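Local coordinates for protein hemolysin BL lytic component L1 (Bacillus cereus, PDB 7NMQ) that probably serves as a lytic component of the haemolysin BL enterotoxin, an alpha-helical pore-forming toxin that acts on cell membranes, at residues A[190-194]-A[255-259]; A[205-209]-A[237-242]; A[213-218]-A[229-234]. All blocks are in the same frame, centred on the assembly; numbering follows the deposited sequence. Where two conformers were deposited one is given.

Contact 1: A[190-194]-A[255-259]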
loop_
_atom_site.group_PDB
_atom_site.type_symbol
_atom_site.label_atom_id
_atom_site.label_comp_id
_atom_site.label_asym_id
_atom_site.label_seq_id
_atom_site.Cartn_x
_atom_site.Cartn_y
_atom_site.Cartn_z
ATOM N N HIS A 190 -15.437 -2.803 -3.054
ATOM C CA HIS A 190 -15.537 -1.836 -4.166
ATOM C C HIS A 190 -14.165 -1.206 -4.423
ATOM O O HIS A 190 -13.765 -1.076 -5.587
ATOM C CB HIS A 190 -16.573 -0.741 -3.917
ATOM C CG HIS A 190 -17.983 -1.205 -4.030
ATOM N ND1 HIS A 190 -18.509 -1.742 -5.198
ATOM C CD2 HIS A 190 -19.008 -1.151 -3.128
ATOM C CE1 HIS A 190 -19.802 -2.014 -4.984
ATOM N NE2 HIS A 190 -20.122 -1.670 -3.699
ATOM N N PHE A 191 -13.472 -0.769 -3.380
ATOM C CA PHE A 191 -12.165 -0.090 -3.544
ATOM C C PHE A 191 -11.158 -1.092 -4.088
ATOM O O PHE A 191 -10.331 -0.769 -4.980
ATOM C CB PHE A 191 -11.697 0.479 -2.211
ATOM C CG PHE A 191 -10.651 1.535 -2.378
ATOM C CD1 PHE A 191 -11.069 2.840 -2.601
ATOM C CD2 PHE A 191 -9.300 1.284 -2.310
ATOM C CE1 PHE A 191 -10.155 3.866 -2.733
ATOM C CE2 PHE A 191 -8.401 2.326 -2.455
ATOM C CZ PHE A 191 -8.821 3.594 -2.671
ATOM N N ASP A 192 -11.213 -2.307 -3.580
ATOM C CA ASP A 192 -10.298 -3.371 -4.075
ATOM C C ASP A 192 -10.531 -3.611 -5.570
ATOM O O ASP A 192 -9.568 -3.868 -6.306
ATOM C CB ASP A 192 -10.475 -4.703 -3.340
ATOM C CG ASP A 192 -10.011 -4.718 -1.894
ATOM O OD1 ASP A 192 -9.221 -3.837 -1.543
ATOM O OD2 ASP A 192 -10.411 -5.675 -1.154
ATOM N N ASP A 193 -11.771 -3.505 -6.019
ATOM C CA ASP A 193 -12.147 -3.718 -7.431
ATOM C C ASP A 193 -11.585 -2.580 -8.277
ATOM O O ASP A 193 -11.112 -2.839 -9.398
ATOM C CB ASP A 193 -13.651 -3.922 -7.618
ATOM C CG ASP A 193 -14.151 -5.247 -7.041
ATOM O OD1 ASP A 193 -13.326 -6.131 -6.740
ATOM O OD2 ASP A 193 -15.405 -5.410 -6.934
ATOM N N VAL A 194 -11.596 -1.354 -7.761
ATOM C CA VAL A 194 -10.989 -0.222 -8.487
ATOM C C VAL A 194 -9.492 -0.511 -8.610
ATOM O O VAL A 194 -8.924 -0.294 -9.691
ATOM C CB VAL A 194 -11.235 1.122 -7.757
ATOM C CG1 VAL A 194 -10.462 2.252 -8.405
ATOM C CG2 VAL A 194 -12.729 1.405 -7.744
ATOM N N HIS A 255 -17.743 1.235 -9.318
ATOM C CA HIS A 255 -17.282 0.785 -8.002
ATOM C C HIS A 255 -16.862 1.998 -7.179
ATOM O O HIS A 255 -17.126 2.029 -5.965
ATOM C CB HIS A 255 -16.106 -0.189 -8.125
ATOM C CG HIS A 255 -16.511 -1.577 -8.504
ATOM N ND1 HIS A 255 -17.440 -2.310 -7.753
ATOM C CD2 HIS A 255 -16.091 -2.385 -9.517
ATOM C CE1 HIS A 255 -17.550 -3.541 -8.301
ATOM N NE2 HIS A 255 -16.742 -3.587 -9.413
ATOM N N MET A 256 -16.165 2.951 -7.786
ATOM C CA MET A 256 -15.737 4.150 -7.029
ATOM C C MET A 256 -16.973 4.925 -6.576
ATOM O O MET A 256 -17.039 5.328 -5.395
ATOM C CB MET A 256 -14.853 5.050 -7.884
ATOM C CG MET A 256 -14.329 6.215 -7.097
ATOM S SD MET A 256 -13.494 5.643 -5.602
ATOM C CE MET A 256 -11.815 5.573 -6.218
ATOM N N ASP A 257 -17.970 5.027 -7.439
ATOM C CA ASP A 257 -19.229 5.730 -7.057
ATOM C C ASP A 257 -19.923 4.962 -5.924
ATOM O O ASP A 257 -20.411 5.605 -4.984
ATOM C CB ASP A 257 -20.178 5.869 -8.232
ATOM C CG ASP A 257 -19.684 6.773 -9.341
ATOM O OD1 ASP A 257 -18.747 7.583 -9.102
ATOM O OD2 ASP A 257 -20.217 6.604 -10.468
ATOM N N SER A 258 -19.863 3.639 -5.924
ATOM C CA SER A 258 -20.496 2.833 -4.873
ATOM C C SER A 258 -19.741 3.021 -3.561
ATOM O O SER A 258 -20.384 3.048 -2.489
ATOM C CB SER A 258 -20.575 1.386 -5.196
ATOM O OG SER A 258 -21.331 1.133 -6.362
ATOM N N TYR A 259 -18.416 3.075 -3.615
ATOM C CA TYR A 259 -17.573 3.408 -2.455
ATOM C C TYR A 259 -18.041 4.722 -1.838
ATOM O O TYR A 259 -18.252 4.814 -0.604
ATOM C CB TYR A 259 -16.115 3.477 -2.907
ATOM C CG TYR A 259 -15.183 3.854 -1.810
ATOM C CD1 TYR A 259 -14.938 5.176 -1.506
ATOM C CD2 TYR A 259 -14.529 2.880 -1.088
ATOM C CE1 TYR A 259 -14.051 5.522 -0.505
ATOM C CE2 TYR A 259 -13.671 3.213 -0.057
ATOM C CZ TYR A 259 -13.411 4.538 0.232
ATOM O OH TYR A 259 -12.559 4.879 1.253
#
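His190 and His255 meet edge to edge through their ND1 atoms, which lie 2.8 Å apart in a hydrogen bond that is close to linear at 168°. Each ND1 sits near the plane of the opposite imidazole, yet the two rings are turned 47° against each other, and neither covers a face of its partner. Either nitrogen could donate. Because one of them must accept, at least one of the two rings is probably neutral.

Each ring also has one face covered from across the contact. Ser258 CB stands 3.4 Å above the centre of the His190 ring, a CH-pi contact, while Ser258 OG bonds back to the carbonyl of Lys254. Asp193 CB lies over one face of the His255 ring, offset toward its rim, 3.6 Å from the centroid, also a CH-pi contact. Asp193 OD2 comes to 3.2 Å from His255 CE1 over the same ring, but the angle is too poor for a hydrogen bond from NE2; the other oxygen, OD1, pairs with Lys189.

The two segments belong to helices 173-200 and 247-272, antiparallel partners with local axes 8.4 Å apart. They enclose most of the chain predicted to span the membrane, consistent with the hydrophobic head of ClyA-like toxins.

Beneath the polar pair the interface is apolar. Phe191 CG points anti to the backbone N (chi1 -161°), which brings CD1 over the rim of one Tyr259 face, 3.7 Å from Tyr259 CE2; the ring planes meet obliquely. In one of its two conformers the Met256 methyl reaches Phe191 and Val194, and Val194 CG2 slides past His255 CB. Leu22 and Val23 of helix 10-33 touch the Phe191 side chain, and Leu26 that of Tyr259.

Contact 2: A[205-209]-A[237-242]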
loop_
_atom_site.group_PDB
_atom_site.type_symbol
_atom_site.label_atom_id
_atom_site.label_comp_id
_atom_site.label_asym_id
_atom_site.label_seq_id
_atom_site.Cartn_x
_atom_site.Cartn_y
_atom_site.Cartn_z
ATOM N N ALA A 205 -0.646 2.888 -15.800
ATOM C CA ALA A 205 -2.075 3.158 -15.504
ATOM C C ALA A 205 -2.265 3.228 -13.992
ATOM O O ALA A 205 -2.941 4.148 -13.534
ATOM C CB ALA A 205 -2.976 2.120 -16.116
ATOM N N ALA A 206 -1.681 2.283 -13.254
ATOM C CA ALA A 206 -1.803 2.200 -11.798
ATOM C C ALA A 206 -1.391 3.551 -11.197
ATOM O O ALA A 206 -2.131 4.040 -10.313
ATOM C CB ALA A 206 -1.023 1.058 -11.222
ATOM N N ILE A 207 -0.278 4.138 -11.644
ATOM C CA ILE A 207 0.223 5.397 -11.028
ATOM C C ILE A 207 -0.756 6.524 -11.332
ATOM O O ILE A 207 -0.923 7.404 -10.460
ATOM C CB ILE A 207 1.654 5.681 -11.505
ATOM C CG1 ILE A 207 2.647 4.641 -10.987
ATOM C CG2 ILE A 207 2.073 7.103 -11.248
ATOM C CD1 ILE A 207 2.640 4.351 -9.558
ATOM N N LEU A 208 -1.327 6.560 -12.531
ATOM C CA LEU A 208 -2.290 7.641 -12.858
ATOM C C LEU A 208 -3.521 7.527 -11.952
ATOM O O LEU A 208 -4.027 8.571 -11.471
ATOM C CB LEU A 208 -2.709 7.552 -14.314
ATOM C CG LEU A 208 -1.630 7.957 -15.316
ATOM C CD1 LEU A 208 -2.007 7.561 -16.737
ATOM C CD2 LEU A 208 -1.362 9.436 -15.244
ATOM N N VAL A 209 -3.971 6.302 -11.694
ATOM C CA VAL A 209 -5.181 6.080 -10.852
ATOM C C VAL A 209 -4.836 6.454 -9.415
ATOM O O VAL A 209 -5.619 7.195 -8.764
ATOM C CB VAL A 209 -5.725 4.662 -10.962
ATOM C CG1 VAL A 209 -6.839 4.450 -9.954
ATOM C CG2 VAL A 209 -6.133 4.332 -12.398
ATOM N N LEU A 237 -9.656 10.906 -14.797
ATOM C CA LEU A 237 -8.955 9.953 -15.681
ATOM C C LEU A 237 -9.606 9.867 -17.067
ATOM O O LEU A 237 -9.197 9.030 -17.846
ATOM C CB LEU A 237 -8.929 8.585 -15.005
ATOM C CG LEU A 237 -8.158 8.566 -13.690
ATOM C CD1 LEU A 237 -8.531 7.344 -12.871
ATOM C CD2 LEU A 237 -6.667 8.647 -13.946
ATOM N N GLY A 238 -10.644 10.634 -17.350
ATOM C CA GLY A 238 -11.380 10.513 -18.632
ATOM C C GLY A 238 -10.521 10.694 -19.875
ATOM O O GLY A 238 -10.867 10.080 -20.896
ATOM N N ALA A 239 -9.459 11.503 -19.837
ATOM C CA ALA A 239 -8.569 11.720 -21.004
ATOM C C ALA A 239 -7.199 11.064 -20.812
ATOM O O ALA A 239 -6.280 11.397 -21.596
ATOM C CB ALA A 239 -8.389 13.183 -21.263
ATOM N N ALA A 240 -7.033 10.198 -19.814
ATOM C CA ALA A 240 -5.711 9.691 -19.389
ATOM C C ALA A 240 -5.214 8.574 -20.313
ATOM O O ALA A 240 -4.065 8.136 -20.098
ATOM C CB ALA A 240 -5.804 9.188 -17.981
ATOM N N GLY A 241 -6.039 8.084 -21.242
ATOM C CA GLY A 241 -5.644 7.036 -22.202
ATOM C C GLY A 241 -5.510 5.676 -21.544
ATOM O O GLY A 241 -4.761 4.847 -22.077
ATOM N N ILE A 242 -6.242 5.433 -20.450
ATOM C CA ILE A 242 -6.184 4.138 -19.707
ATOM C C ILE A 242 -7.532 3.419 -19.798
ATOM O O ILE A 242 -7.734 2.450 -19.062
ATOM C CB ILE A 242 -5.742 4.329 -18.246
ATOM C CG1 ILE A 242 -6.728 5.164 -17.433
ATOM C CG2 ILE A 242 -4.340 4.892 -18.195
ATOM C CD1 ILE A 242 -6.440 5.155 -15.968
#
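Ala205 meets Ile242 by methyl contact, its CB 3.7 Å from Ile242 CG2, and the CA atoms of this pair are the nearest across the two segments. One helical turn later Leu208 points at the loop 237-242. Its CB approaches Leu237 CD2 at 4.1 Å, and its CD1 reaches out to Ile242 CG2 at 3.8 Å with Ala240 beside it. The Ile242 CG2 methyl is therefore shared by Ala205 and Leu208, two residues on the same side of the helix. The same Leu237 CD2 rests 3.6 Å from Leu208 O, an apolar contact with a main-chain oxygen.

Val209 completes the row. Its CG2 branch, beside the backbone N, is touched by Ile242 CD1 at 3.7 Å and by Leu237 CD1 at 3.9 Å. Ile242 reaches that far because CG1 takes the position between the backbone N and the carbonyl carbon (chi1 64°) and the chain then runs on extended to CD1. Trp197 of helix 173-200 lies against both Val209 and Ile242.

The loop brings its two ends to the helix by folding back through a type I turn from Leu237 to Ala240, closed by Ala240 N to Leu237 O at 3.1 Å. The result is an apolar loop laid along helix 203-216, both within predicted membrane-spanning regions, consistent with the hydrophobic head of a ClyA-like pore-forming toxin held folded in its soluble form.

Contact 3: A[213-218]-A[229-234]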
loop_
_atom_site.group_PDB
_atom_site.type_symbol
_atom_site.label_atom_id
_atom_site.label_comp_id
_atom_site.label_asym_id
_atom_site.label_seq_id
_atom_site.Cartn_x
_atom_site.Cartn_y
_atom_site.Cartn_z
ATOM N N ILE A 213 -6.853 9.383 -7.375
ATOM C CA ILE A 213 -7.590 9.094 -6.117
ATOM C C ILE A 213 -6.949 9.868 -4.988
ATOM O O ILE A 213 -7.696 10.534 -4.235
ATOM C CB ILE A 213 -7.584 7.588 -5.829
ATOM C CG1 ILE A 213 -8.391 6.846 -6.892
ATOM C CG2 ILE A 213 -8.105 7.355 -4.396
ATOM C CD1 ILE A 213 -8.343 5.342 -6.777
ATOM N N GLY A 214 -5.639 9.763 -4.800
ATOM C CA GLY A 214 -5.000 10.426 -3.648
ATOM C C GLY A 214 -5.315 11.907 -3.657
ATOM O O GLY A 214 -5.618 12.458 -2.576
ATOM N N GLY A 215 -5.270 12.546 -4.828
ATOM C CA GLY A 215 -5.463 13.989 -4.938
ATOM C C GLY A 215 -6.897 14.403 -4.649
ATOM O O GLY A 215 -7.067 15.574 -4.350
ATOM N N ALA A 216 -7.850 13.482 -4.713
ATOM C CA ALA A 216 -9.299 13.748 -4.601
ATOM C C ALA A 216 -9.830 13.278 -3.254
ATOM O O ALA A 216 -11.020 13.544 -2.989
ATOM C CB ALA A 216 -10.040 13.122 -5.735
ATOM N N VAL A 217 -9.048 12.612 -2.426
ATOM C CA VAL A 217 -9.558 12.104 -1.125
ATOM C C VAL A 217 -9.846 13.251 -0.178
ATOM O O VAL A 217 -9.018 14.150 0.001
ATOM C CB VAL A 217 -8.592 11.118 -0.460
ATOM C CG1 VAL A 217 -8.913 10.908 1.002
ATOM C CG2 VAL A 217 -8.617 9.817 -1.219
ATOM N N VAL A 218 -11.021 13.174 0.438
ATOM C CA VAL A 218 -11.362 14.024 1.597
ATOM C C VAL A 218 -11.788 13.087 2.728
ATOM O O VAL A 218 -12.324 12.024 2.436
ATOM C CB VAL A 218 -12.461 15.039 1.259
ATOM C CG1 VAL A 218 -11.934 16.084 0.296
ATOM C CG2 VAL A 218 -13.771 14.438 0.804
ATOM N N ALA A 229 -13.877 9.818 1.297
ATOM C CA ALA A 229 -14.576 9.835 0.006
ATOM C C ALA A 229 -13.627 10.379 -1.051
ATOM O O ALA A 229 -12.684 11.074 -0.702
ATOM C CB ALA A 229 -15.793 10.715 0.101
ATOM N N VAL A 230 -13.882 10.014 -2.299
ATOM C CA VAL A 230 -13.028 10.445 -3.433
ATOM C C VAL A 230 -13.827 11.436 -4.272
ATOM O O VAL A 230 -14.765 11.052 -4.961
ATOM C CB VAL A 230 -12.578 9.236 -4.249
ATOM C CG1 VAL A 230 -11.715 9.672 -5.392
ATOM C CG2 VAL A 230 -11.833 8.226 -3.368
ATOM N N VAL A 231 -13.487 12.707 -4.134
ATOM C CA VAL A 231 -14.271 13.785 -4.794
ATOM C C VAL A 231 -14.264 13.579 -6.301
ATOM O O VAL A 231 -13.161 13.634 -6.861
ATOM C CB VAL A 231 -13.703 15.151 -4.432
ATOM C CG1 VAL A 231 -14.430 16.238 -5.194
ATOM C CG2 VAL A 231 -13.735 15.385 -2.930
ATOM N N GLY A 232 -15.426 13.449 -6.924
ATOM C CA GLY A 232 -15.547 13.259 -8.381
ATOM C C GLY A 232 -15.221 11.844 -8.821
ATOM O O GLY A 232 -15.138 11.595 -10.040
ATOM N N GLY A 233 -15.022 10.927 -7.888
ATOM C CA GLY A 233 -14.664 9.539 -8.225
ATOM C C GLY A 233 -13.453 9.468 -9.163
ATOM O O GLY A 233 -12.422 10.091 -8.888
ATOM N N LEU A 234 -13.576 8.717 -10.264
ATOM C CA LEU A 234 -12.462 8.539 -11.215
ATOM C C LEU A 234 -12.559 9.552 -12.354
ATOM O O LEU A 234 -11.831 9.386 -13.350
ATOM C CB LEU A 234 -12.503 7.108 -11.763
ATOM C CG LEU A 234 -12.365 6.013 -10.708
ATOM C CD1 LEU A 234 -12.213 4.645 -11.313
ATOM C CD2 LEU A 234 -11.201 6.264 -9.775
#
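Val230 projects its CG2 methyl into the angle between Ile213 and Val217, lying 4.0 Å from Ile213 CG2 and 4.2 Å from Val217 CG2. Ile213, on the helix, and Val217, on the strand that follows, form two walls of one hollow. The other Val230 branch, CG1, is anti to the backbone N (chi1 -180°) and rests on Ala216 CB at 3.9 Å. Farther along, Leu234 lies side by side with Ile213, pointing the same way, its CD2 against Ile213 CG1. Met256 of helix 247-272 packs on Ile213, Val230 and Leu234, while Leu22 and Leu26 of helix 10-33 close in on Ile213 and Val217 respectively.

Val218 and Ala229 occupy the other face of the hairpin. Val231 CG2, in the turn beyond the strand, comes to 3.3 Å from Ala216 O and touches Val218 CG1, the two valines crossing at about a right angle.

The backbone sets this register. Val217 and Val230 form an antiparallel non-hydrogen-bonded pair, and Val218 and Ala229 a hydrogen-bonded one, joined by Val218 N to Ala229 O and Ala229 N to Val218 O, both 2.9 Å. Beyond them Val231 N bonds to Ala216 O at 2.8 Å, but from above the carbonyl plane, 42° out of it, as the chain swings into a type II turn from Val230 to Gly233. Gly232, with phi of 77°, occupies the third position of that turn.

Three main-chain bonds cross between the segments, Val230 N is taken by Asn260 OD1 of helix 247-272, and every side chain at the interface is aliphatic. The chemistry implies that bonding fixes the alignment while apolar burial holds the hairpin base against the helices, consistent with a membrane-seeking segment kept folded.

How the contacts relate
From the N terminus the chain passes through the long bundle helices into helix 173-200, whose 190-194 segment opens the loop that contact 1 closes 61 residues later on helix 247-272. Inside that loop, the 205-209 segment of contact 2 lies near the start of helix 203-216 and is met by the loop 237-242. Contact 3 is nested within contact 2, joining the end of the same helix and strand 217-222 to strand 225-230 and its following turn. The three are thus nested, with none crossing. Contacts 1 and 3 touch where Met256 packs against Ile213, Val230 and residues 233-234; contact 2 touches neither, linked to contact 3 through helix 203-216, their centres about 14 Å apart.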